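Local coordinates for protein 3-hydroxyisobutyryl-CoA hydrolase (Mycobacterium thermoresistibile, PDB 4HDT) that probably hydrolyses 3-hydroxy-2-methylpropanoyl-CoA (3-hydroxyisobutyryl-CoA) to 3-hydroxy-2-methylpropanoate and free CoA, using a crotonase-type fold, at residues Leu67-Asp72 against Asp113-Gly118; Pro107-Met112 against Val129-Asp134; Thr154-Arg159 against Met183-His188. All coordinates share one frame; numbering follows the deposited sequence.

Contact 1: Leu67-Asp72 against Asp113-Gly118; sequences LCAGGD and DGIVMG
Leu67, Cys68 and Met117 give the three backbone N-H groups that join loop 67-72 to segment 113-118, the two segments running in the same direction. Leu67 N reaches Asp113 O at 3.0 Å. Cys68 N bonds to Ile115 O at 3.2 Å, and the answering bond from Met117 N to Cys68 O spans 3.0 Å. Cys68 is thereby bridged to Val116, whose CA also sends its hydrogen to Cys68 O. One residue on, Gly70 CA lies 3.2 Å from Met117 O in a similar CA-H...O contact.

Among the side chains, chi1 of Ile115 (-66°) sets CG2 opposite the backbone N, beside the carbonyl carbon, where it meets Ala69 CB at 4.0 Å. Leu67 CB packs on Val116 CG2, while Met117 CB sits 3.5 Å from Ala69 O.

Further out, Asn31 holds Leu67 O, and Asp72 caps the helix 73-81 while pairing with Arg26. At the other end Asp113 OD1 takes a hydrogen bond from His192, a zinc ligand, and so is a second-shell residue of that metal site.

Gly118 sits at the N-cap of helix 119-124, with Gly70 facing it across the contact, their CA atoms 4.8 Å apart. In crotonase relatives two further peptide N-H groups, one from the loop after the third sheet strand and one at the start of this helix, form the oxyanion hole; the bonds here hold both stretches together, consistent with such a site nearby.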
loop_
_atom_site.group_PDB
_atom_site.type_symbol
_atom_site.label_atom_id
_atom_site.label_comp_id
_atom_site.label_asym_id
_atom_site.label_seq_id
_atom_site.Cartn_x
_atom_site.Cartn_y
_atom_site.Cartn_z
ATOM N N LEU A 67 11.711 -4.053 -1.236
ATOM C CA LEU A 67 11.383 -3.242 -2.400
ATOM C C LEU A 67 11.228 -1.764 -2.055
ATOM O O LEU A 67 11.810 -0.869 -2.729
ATOM C CB LEU A 67 10.075 -3.748 -2.971
ATOM C CG LEU A 67 9.568 -2.904 -4.170
ATOM C CD1 LEU A 67 10.509 -2.748 -5.360
ATOM C CD2 LEU A 67 8.242 -3.422 -4.651
ATOM N N CYS A 68 10.443 -1.460 -1.020
ATOM C CA CYS A 68 10.032 -0.055 -0.755
ATOM C C CYS A 68 9.243 0.034 0.561
ATOM O O CYS A 68 8.139 -0.479 0.661
ATOM C CB CYS A 68 9.188 0.505 -1.914
ATOM S SG CYS A 68 8.592 2.183 -1.627
ATOM N N ALA A 69 9.790 0.805 1.507
ATOM C CA ALA A 69 9.160 1.011 2.816
ATOM C C ALA A 69 7.997 2.006 2.840
ATOM O O ALA A 69 7.294 2.078 3.860
ATOM C CB ALA A 69 10.219 1.409 3.827
ATOM N N GLY A 70 7.800 2.757 1.752
ATOM C CA GLY A 70 6.732 3.742 1.729
ATOM C C GLY A 70 7.062 4.952 0.897
ATOM O O GLY A 70 8.078 5.001 0.174
ATOM N N GLY A 71 6.139 5.904 0.898
ATOM C CA GLY A 71 6.481 7.257 0.419
ATOM C C GLY A 71 7.428 7.899 1.432
ATOM O O GLY A 71 7.450 7.536 2.606
ATOM N N ASP A 72 8.212 8.900 0.998
ATOM C CA ASP A 72 9.047 9.665 1.891
ATOM C C ASP A 72 8.179 10.517 2.829
ATOM O O ASP A 72 7.545 11.499 2.412
ATOM C CB ASP A 72 10.017 10.513 1.071
ATOM C CG ASP A 72 11.008 11.263 1.923
ATOM O OD1 ASP A 72 10.587 11.829 2.933
ATOM O OD2 ASP A 72 12.194 11.310 1.547
ATOM N N ASP A 113 9.744 -8.118 -2.460
ATOM C CA ASP A 113 10.640 -8.813 -1.544
ATOM C C ASP A 113 10.851 -7.957 -0.309
ATOM O O ASP A 113 10.756 -6.736 -0.340
ATOM C CB ASP A 113 11.946 -9.002 -2.291
ATOM C CG ASP A 113 13.012 -9.642 -1.467
ATOM O OD1 ASP A 113 12.801 -10.647 -0.816
ATOM O OD2 ASP A 113 14.130 -9.100 -1.511
ATOM N N GLY A 114 11.055 -8.596 0.824
ATOM C CA GLY A 114 11.364 -7.864 2.043
ATOM C C GLY A 114 10.300 -6.863 2.473
ATOM O O GLY A 114 9.094 -7.083 2.307
ATOM N N ILE A 115 10.736 -5.740 2.996
ATOM C CA ILE A 115 9.806 -4.705 3.468
ATOM C C ILE A 115 9.082 -4.057 2.270
ATOM O O ILE A 115 9.717 -3.521 1.378
ATOM C CB ILE A 115 10.576 -3.632 4.273
ATOM C CG1 ILE A 115 11.133 -4.239 5.567
ATOM C CG2 ILE A 115 9.686 -2.445 4.595
ATOM C CD1 ILE A 115 12.144 -3.358 6.279
ATOM N N VAL A 116 7.758 -4.093 2.276
ATOM C CA VAL A 116 6.942 -3.506 1.222
ATOM C C VAL A 116 5.725 -2.867 1.915
ATOM O O VAL A 116 4.788 -3.548 2.362
ATOM C CB VAL A 116 6.447 -4.585 0.228
ATOM C CG1 VAL A 116 5.670 -3.912 -0.894
ATOM C CG2 VAL A 116 7.577 -5.431 -0.378
ATOM N N MET A 117 5.720 -1.557 2.085
ATOM C CA MET A 117 4.686 -0.909 2.908
ATOM C C MET A 117 4.221 0.402 2.257
ATOM O O MET A 117 5.005 1.080 1.630
ATOM C CB MET A 117 5.169 -0.666 4.356
ATOM C CG MET A 117 5.361 -1.915 5.235
ATOM S SD MET A 117 5.588 -1.454 6.966
ATOM C CE MET A 117 7.162 -0.654 6.814
ATOM N N GLY A 118 2.923 0.699 2.420
ATOM C CA GLY A 118 2.329 1.967 1.990
ATOM C C GLY A 118 2.588 2.208 0.526
ATOM O O GLY A 118 2.206 1.421 -0.333
#

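Contact 2: Pro107-Met112 against Val129-Asp134; sequences PYVSIM and VRVVTD
Strand 108-112 runs parallel to strand 129-132, their axes 4.7 Å apart at closest and 14° from exact alignment, with Val109 beside Val129 and Ile111 beside Val131. Four hydrogen bonds alternate in direction between them: Val129 N to Tyr108 O, Ser110 N to Val129 O, Val131 N to Ser110 O, and Met112 N to Val131 O, the last at 2.8 Å.

Val109, Val129, Ile111 and Val131 share one face. Val109 and Val129 stand side by side, CG2 of Val109 lying 3.9 Å from CB of Val129. Ile111 extends CD1 alongside Val131, to within 4.2 Å of its CB. Helices 195-205 and 207-214 cover this apolar face, through Phe198 and Val207 among others.

The two strands are neighbours in the central sheet of the crotonase fold, and the connection between them carries strand 115-117 of a second, small sheet and then helix 119-124, the beta-beta-alpha order of the crotonase spiral.

The other face, that of Ser110, Arg130, Met112 and Val132, is more mixed. Met112 bends at chi3 (-73°), which brings CE alongside Arg130, 3.6 Å from its CB. Met112 CB touches Val132 CG1 at 4.0 Å. Ser110 OG lies alongside Arg130, 3.6 Å from its CA and close to CG, and hydrogen-bonds Gly124 O. The Arg130 guanidinium extends past this methionine: NH1 reaches the carbonyls of Gly184 and Ala125, and NH2 makes a salt bridge with Asp187, so several partners fix its orientation. Just beyond the strand, Thr133 OG1 hydrogen-bonds Asp113 OD1.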
loop_
_atom_site.group_PDB
_atom_site.type_symbol
_atom_site.label_atom_id
_atom_site.label_comp_id
_atom_site.label_asym_id
_atom_site.label_seq_id
_atom_site.Cartn_x
_atom_site.Cartn_y
_atom_site.Cartn_z
ATOM N N PRO A 107 2.831 -7.014 -19.599
ATOM C CA PRO A 107 3.196 -7.633 -18.301
ATOM C C PRO A 107 4.007 -6.638 -17.452
ATOM O O PRO A 107 4.935 -6.009 -17.957
ATOM C CB PRO A 107 4.078 -8.804 -18.723
ATOM C CG PRO A 107 3.536 -9.189 -20.065
ATOM C CD PRO A 107 3.262 -7.855 -20.723
ATOM N N TYR A 108 3.646 -6.549 -16.179
ATOM C CA TYR A 108 4.311 -5.680 -15.208
ATOM C C TYR A 108 4.566 -6.611 -14.019
ATOM O O TYR A 108 3.637 -7.021 -13.296
ATOM C CB TYR A 108 3.427 -4.483 -14.830
ATOM C CG TYR A 108 3.993 -3.494 -13.819
ATOM C CD1 TYR A 108 4.004 -3.779 -12.468
ATOM C CD2 TYR A 108 4.451 -2.233 -14.214
ATOM C CE1 TYR A 108 4.482 -2.865 -11.531
ATOM C CE2 TYR A 108 4.938 -1.336 -13.303
ATOM C CZ TYR A 108 4.928 -1.628 -11.955
ATOM O OH TYR A 108 5.398 -0.720 -11.017
ATOM N N VAL A 109 5.844 -6.911 -13.848
ATOM C CA VAL A 109 6.308 -7.855 -12.850
ATOM C C VAL A 109 6.854 -7.064 -11.669
ATOM O O VAL A 109 7.710 -6.196 -11.834
ATOM C CB VAL A 109 7.440 -8.743 -13.428
ATOM C CG1 VAL A 109 7.947 -9.716 -12.395
ATOM C CG2 VAL A 109 7.007 -9.439 -14.725
ATOM N N SER A 110 6.334 -7.302 -10.477
ATOM C CA SER A 110 6.854 -6.561 -9.312
ATOM C C SER A 110 7.469 -7.539 -8.349
ATOM O O SER A 110 6.926 -8.636 -8.108
ATOM C CB SER A 110 5.800 -5.765 -8.633
ATOM O OG SER A 110 4.726 -6.599 -8.243
ATOM N N ILE A 111 8.659 -7.188 -7.871
ATOM C CA ILE A 111 9.386 -8.025 -6.907
ATOM C C ILE A 111 9.234 -7.449 -5.510
ATOM O O ILE A 111 10.041 -6.653 -5.035
ATOM C CB ILE A 111 10.885 -8.196 -7.259
ATOM C CG1 ILE A 111 11.086 -8.590 -8.729
ATOM C CG2 ILE A 111 11.555 -9.173 -6.289
ATOM C CD1 ILE A 111 10.467 -9.893 -9.109
ATOM N N MET A 112 8.150 -7.874 -4.861
ATOM C CA MET A 112 7.768 -7.348 -3.550
ATOM C C MET A 112 8.431 -8.223 -2.474
ATOM O O MET A 112 7.795 -8.891 -1.662
ATOM C CB MET A 112 6.226 -7.327 -3.468
ATOM C CG MET A 112 5.608 -6.228 -4.342
ATOM S SD MET A 112 3.840 -6.009 -4.101
ATOM C CE MET A 112 3.301 -7.485 -4.928
ATOM N N VAL A 129 1.925 -9.341 -12.578
ATOM C CA VAL A 129 2.748 -10.483 -12.172
ATOM C C VAL A 129 3.465 -10.116 -10.867
ATOM O O VAL A 129 4.627 -9.645 -10.852
ATOM C CB VAL A 129 3.763 -10.929 -13.223
ATOM C CG1 VAL A 129 4.408 -12.248 -12.826
ATOM C CG2 VAL A 129 3.091 -11.105 -14.572
ATOM N N ARG A 130 2.766 -10.368 -9.756
ATOM C CA ARG A 130 3.176 -9.847 -8.449
ATOM C C ARG A 130 3.835 -10.950 -7.650
ATOM O O ARG A 130 3.197 -11.954 -7.341
ATOM C CB ARG A 130 1.956 -9.329 -7.708
ATOM C CG ARG A 130 1.241 -8.170 -8.448
ATOM C CD ARG A 130 -0.092 -7.801 -7.860
ATOM N NE ARG A 130 -1.025 -8.934 -7.900
ATOM C CZ ARG A 130 -2.163 -8.962 -7.215
ATOM N NH1 ARG A 130 -2.545 -7.907 -6.514
ATOM N NH2 ARG A 130 -2.935 -10.046 -7.226
ATOM N N VAL A 131 5.110 -10.754 -7.383
ATOM C CA VAL A 131 5.947 -11.806 -6.748
ATOM C C VAL A 131 6.296 -11.394 -5.317
ATOM O O VAL A 131 6.726 -10.241 -5.062
ATOM C CB VAL A 131 7.245 -12.022 -7.540
ATOM C CG1 VAL A 131 8.130 -13.063 -6.872
ATOM C CG2 VAL A 131 6.939 -12.400 -9.008
ATOM N N VAL A 132 6.050 -12.299 -4.384
ATOM C CA VAL A 132 6.500 -12.132 -2.997
ATOM C C VAL A 132 7.430 -13.263 -2.636
ATOM O O VAL A 132 7.576 -14.231 -3.388
ATOM C CB VAL A 132 5.320 -12.057 -1.995
ATOM C CG1 VAL A 132 4.565 -10.733 -2.119
ATOM C CG2 VAL A 132 4.366 -13.221 -2.208
ATOM N N THR A 133 8.130 -13.127 -1.502
ATOM C CA THR A 133 9.167 -14.076 -1.140
ATOM C C THR A 133 9.005 -14.499 0.319
ATOM O O THR A 133 8.067 -14.056 1.001
ATOM C CB THR A 133 10.579 -13.452 -1.261
ATOM O OG1 THR A 133 10.771 -12.497 -0.176
ATOM C CG2 THR A 133 10.785 -12.757 -2.594
ATOM N N ASP A 134 9.948 -15.297 0.808
ATOM C CA ASP A 134 9.925 -15.711 2.187
ATOM C C ASP A 134 10.365 -14.619 3.181
ATOM O O ASP A 134 10.334 -14.868 4.404
ATOM C CB ASP A 134 10.724 -16.989 2.401
ATOM C CG ASP A 134 12.124 -16.931 1.853
ATOM O OD1 ASP A 134 12.451 -15.953 1.153
ATOM O OD2 ASP A 134 12.910 -17.880 2.119
#

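Contact 3: Thr154-Arg159 against Met183-His188; sequences TYLLSR and MGFADH
Leu156 meets Phe185 from its first side-chain atom onward. Its CB sits over one face of the phenyl ring, 3.9 Å from the centroid and 23° off the ring normal, a CH-pi contact displaced toward the rim, with CZ its nearest ring atom at 3.6 Å. With CG beside the backbone N (chi1 -65°), the rest of the chain passes obliquely across the ring: CD1 reaches the CE2 side of Phe185 at 4.1 Å, and CD2 turns to the backbone, 4.0 Å from Gly184 O. Leu157, next along the helix, comes in at the ring's edge instead, its CD2 3.7 Å from Phe185 CZ. The ring is thus held on a face and an edge by consecutive leucines.

Where the backbones draw near, a water links them, donating one hydrogen to Leu156 O and the other to Met183 O, both at 2.8 Å. It bridges two carbonyl oxygens 4.4 Å apart; Leu156 O also accepts the N-H of Arg159.

Gly184, with its positive phi (84°), ends helix 177-183 in a Schellman C-cap, whose exit loop packs Phe185 on helix 153-158 before the chain joins the crotonase sheet as edge strand 188-189.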
loop_
_atom_site.group_PDB
_atom_site.type_symbol
_atom_site.label_atom_id
_atom_site.label_comp_id
_atom_site.label_asym_id
_atom_site.label_seq_id
_atom_site.Cartn_x
_atom_site.Cartn_y
_atom_site.Cartn_z
ATOM N N THR A 154 -7.123 0.839 -0.560
ATOM C CA THR A 154 -8.505 0.567 -0.125
ATOM C C THR A 154 -9.202 -0.312 -1.153
ATOM O O THR A 154 -10.066 -1.116 -0.793
ATOM C CB THR A 154 -9.305 1.845 0.192
ATOM O OG1 THR A 154 -9.479 2.632 -0.977
ATOM C CG2 THR A 154 -8.646 2.680 1.245
ATOM N N TYR A 155 -8.858 -0.172 -2.450
ATOM C CA TYR A 155 -9.330 -1.092 -3.488
ATOM C C TYR A 155 -8.838 -2.531 -3.171
ATOM O O TYR A 155 -9.622 -3.496 -3.219
ATOM C CB TYR A 155 -8.804 -0.567 -4.831
ATOM C CG TYR A 155 -9.069 -1.417 -6.060
ATOM C CD1 TYR A 155 -8.224 -2.456 -6.403
ATOM C CD2 TYR A 155 -10.092 -1.095 -6.923
ATOM C CE1 TYR A 155 -8.424 -3.199 -7.541
ATOM C CE2 TYR A 155 -10.305 -1.849 -8.053
ATOM C CZ TYR A 155 -9.471 -2.905 -8.343
ATOM O OH TYR A 155 -9.653 -3.611 -9.508
ATOM N N LEU A 156 -7.565 -2.699 -2.846
ATOM C CA LEU A 156 -7.053 -4.028 -2.530
ATOM C C LEU A 156 -7.606 -4.567 -1.203
ATOM O O LEU A 156 -8.057 -5.718 -1.128
ATOM C CB LEU A 156 -5.540 -4.030 -2.496
ATOM C CG LEU A 156 -4.863 -3.734 -3.833
ATOM C CD1 LEU A 156 -3.411 -3.363 -3.579
ATOM C CD2 LEU A 156 -5.036 -4.884 -4.813
ATOM N N LEU A 157 -7.660 -3.724 -0.191
ATOM C CA LEU A 157 -8.105 -4.170 1.134
ATOM C C LEU A 157 -9.557 -4.625 1.074
ATOM O O LEU A 157 -9.936 -5.645 1.694
ATOM C CB LEU A 157 -7.910 -3.080 2.180
ATOM C CG LEU A 157 -6.457 -2.740 2.539
ATOM C CD1 LEU A 157 -6.404 -1.348 3.141
ATOM C CD2 LEU A 157 -5.857 -3.798 3.495
ATOM N N SER A 158 -10.389 -3.866 0.347
ATOM C CA SER A 158 -11.833 -4.183 0.285
ATOM C C SER A 158 -12.101 -5.482 -0.474
ATOM O O SER A 158 -13.206 -6.026 -0.307
ATOM C CB SER A 158 -12.677 -3.040 -0.306
ATOM O OG SER A 158 -12.341 -2.763 -1.657
ATOM N N ARG A 159 -11.127 -5.969 -1.252
ATOM C CA ARG A 159 -11.244 -7.195 -2.078
ATOM C C ARG A 159 -10.641 -8.444 -1.416
ATOM O O ARG A 159 -10.733 -9.537 -1.969
ATOM C CB ARG A 159 -10.657 -6.936 -3.468
ATOM C CG ARG A 159 -11.599 -6.091 -4.366
ATOM C CD ARG A 159 -10.958 -5.583 -5.646
ATOM N NE ARG A 159 -11.945 -4.885 -6.494
ATOM C CZ ARG A 159 -12.429 -3.670 -6.221
ATOM N NH1 ARG A 159 -12.028 -3.001 -5.133
ATOM N NH2 ARG A 159 -13.317 -3.120 -7.049
ATOM N N MET A 183 -4.574 -12.574 0.436
ATOM C CA MET A 183 -5.370 -11.355 0.463
ATOM C C MET A 183 -5.543 -10.705 -0.908
ATOM O O MET A 183 -6.279 -9.739 -1.010
ATOM C CB MET A 183 -4.852 -10.365 1.497
ATOM C CG MET A 183 -5.399 -10.672 2.907
ATOM S SD MET A 183 -5.245 -9.204 3.951
ATOM C CE MET A 183 -3.477 -9.231 3.878
ATOM N N GLY A 184 -4.914 -11.260 -1.948
ATOM C CA GLY A 184 -5.075 -10.700 -3.285
ATOM C C GLY A 184 -4.150 -9.556 -3.575
ATOM O O GLY A 184 -4.356 -8.819 -4.529
ATOM N N PHE A 185 -3.087 -9.453 -2.770
ATOM C CA PHE A 185 -2.049 -8.395 -2.972
ATOM C C PHE A 185 -0.882 -8.890 -3.830
ATOM O O PHE A 185 -0.021 -8.117 -4.261
ATOM C CB PHE A 185 -1.488 -7.913 -1.626
ATOM C CG PHE A 185 -2.347 -6.912 -0.884
ATOM C CD1 PHE A 185 -3.652 -7.209 -0.511
ATOM C CD2 PHE A 185 -1.846 -5.676 -0.500
ATOM C CE1 PHE A 185 -4.437 -6.324 0.201
ATOM C CE2 PHE A 185 -2.638 -4.769 0.221
ATOM C CZ PHE A 185 -3.938 -5.093 0.594
ATOM N N ALA A 186 -0.828 -10.204 -4.058
ATOM C CA ALA A 186 0.235 -10.807 -4.867
ATOM C C ALA A 186 -0.261 -12.123 -5.454
ATOM O O ALA A 186 -1.291 -12.636 -5.019
ATOM C CB ALA A 186 1.496 -11.028 -4.022
ATOM N N ASP A 187 0.526 -12.643 -6.376
ATOM C CA ASP A 187 0.166 -13.788 -7.224
ATOM C C ASP A 187 1.090 -15.027 -7.014
ATOM O O ASP A 187 0.613 -16.165 -7.089
ATOM C CB ASP A 187 0.262 -13.356 -8.679
ATOM C CG ASP A 187 -0.621 -12.142 -9.013
ATOM O OD1 ASP A 187 -1.876 -12.242 -8.778
ATOM O OD2 ASP A 187 -0.059 -11.137 -9.538
ATOM N N HIS A 188 2.400 -14.803 -6.868
ATOM C CA HIS A 188 3.401 -15.873 -6.967
ATOM C C HIS A 188 4.424 -15.721 -5.830
ATOM O O HIS A 188 4.685 -14.612 -5.368
ATOM C CB HIS A 188 4.158 -15.817 -8.277
ATOM C CG HIS A 188 3.268 -15.767 -9.492
ATOM N ND1 HIS A 188 2.552 -16.850 -9.910
ATOM C CD2 HIS A 188 2.974 -14.756 -10.341
ATOM C CE1 HIS A 188 1.846 -16.522 -10.985
ATOM N NE2 HIS A 188 2.084 -15.254 -11.264
HETATM O O HOH W 1 -7.369 -7.869 -2.719
#

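Contacts 2 and 3 are both buried, contact 2 as a strand pair under helices and contact 3 as a loop on a helix; contact 1 is partly buried although nearest the centre of the chain. Its bonding is backbone to backbone, as in contact 2, yet with a single bridge rather than a regular strand pair; contact 3 relies on apolar carbon, a ring and one water. Chain continuity joins contacts 1 and 2, since Asp113 follows Met112 directly, and Leu67 CD2 packs on Met112 CG 3.9 Å away. Segment 183-188 of contact 3 runs on into the outer strand 188-189 of the sheet, where Val132 N bonds to His188 O. Contacts 1 and 3 do not touch.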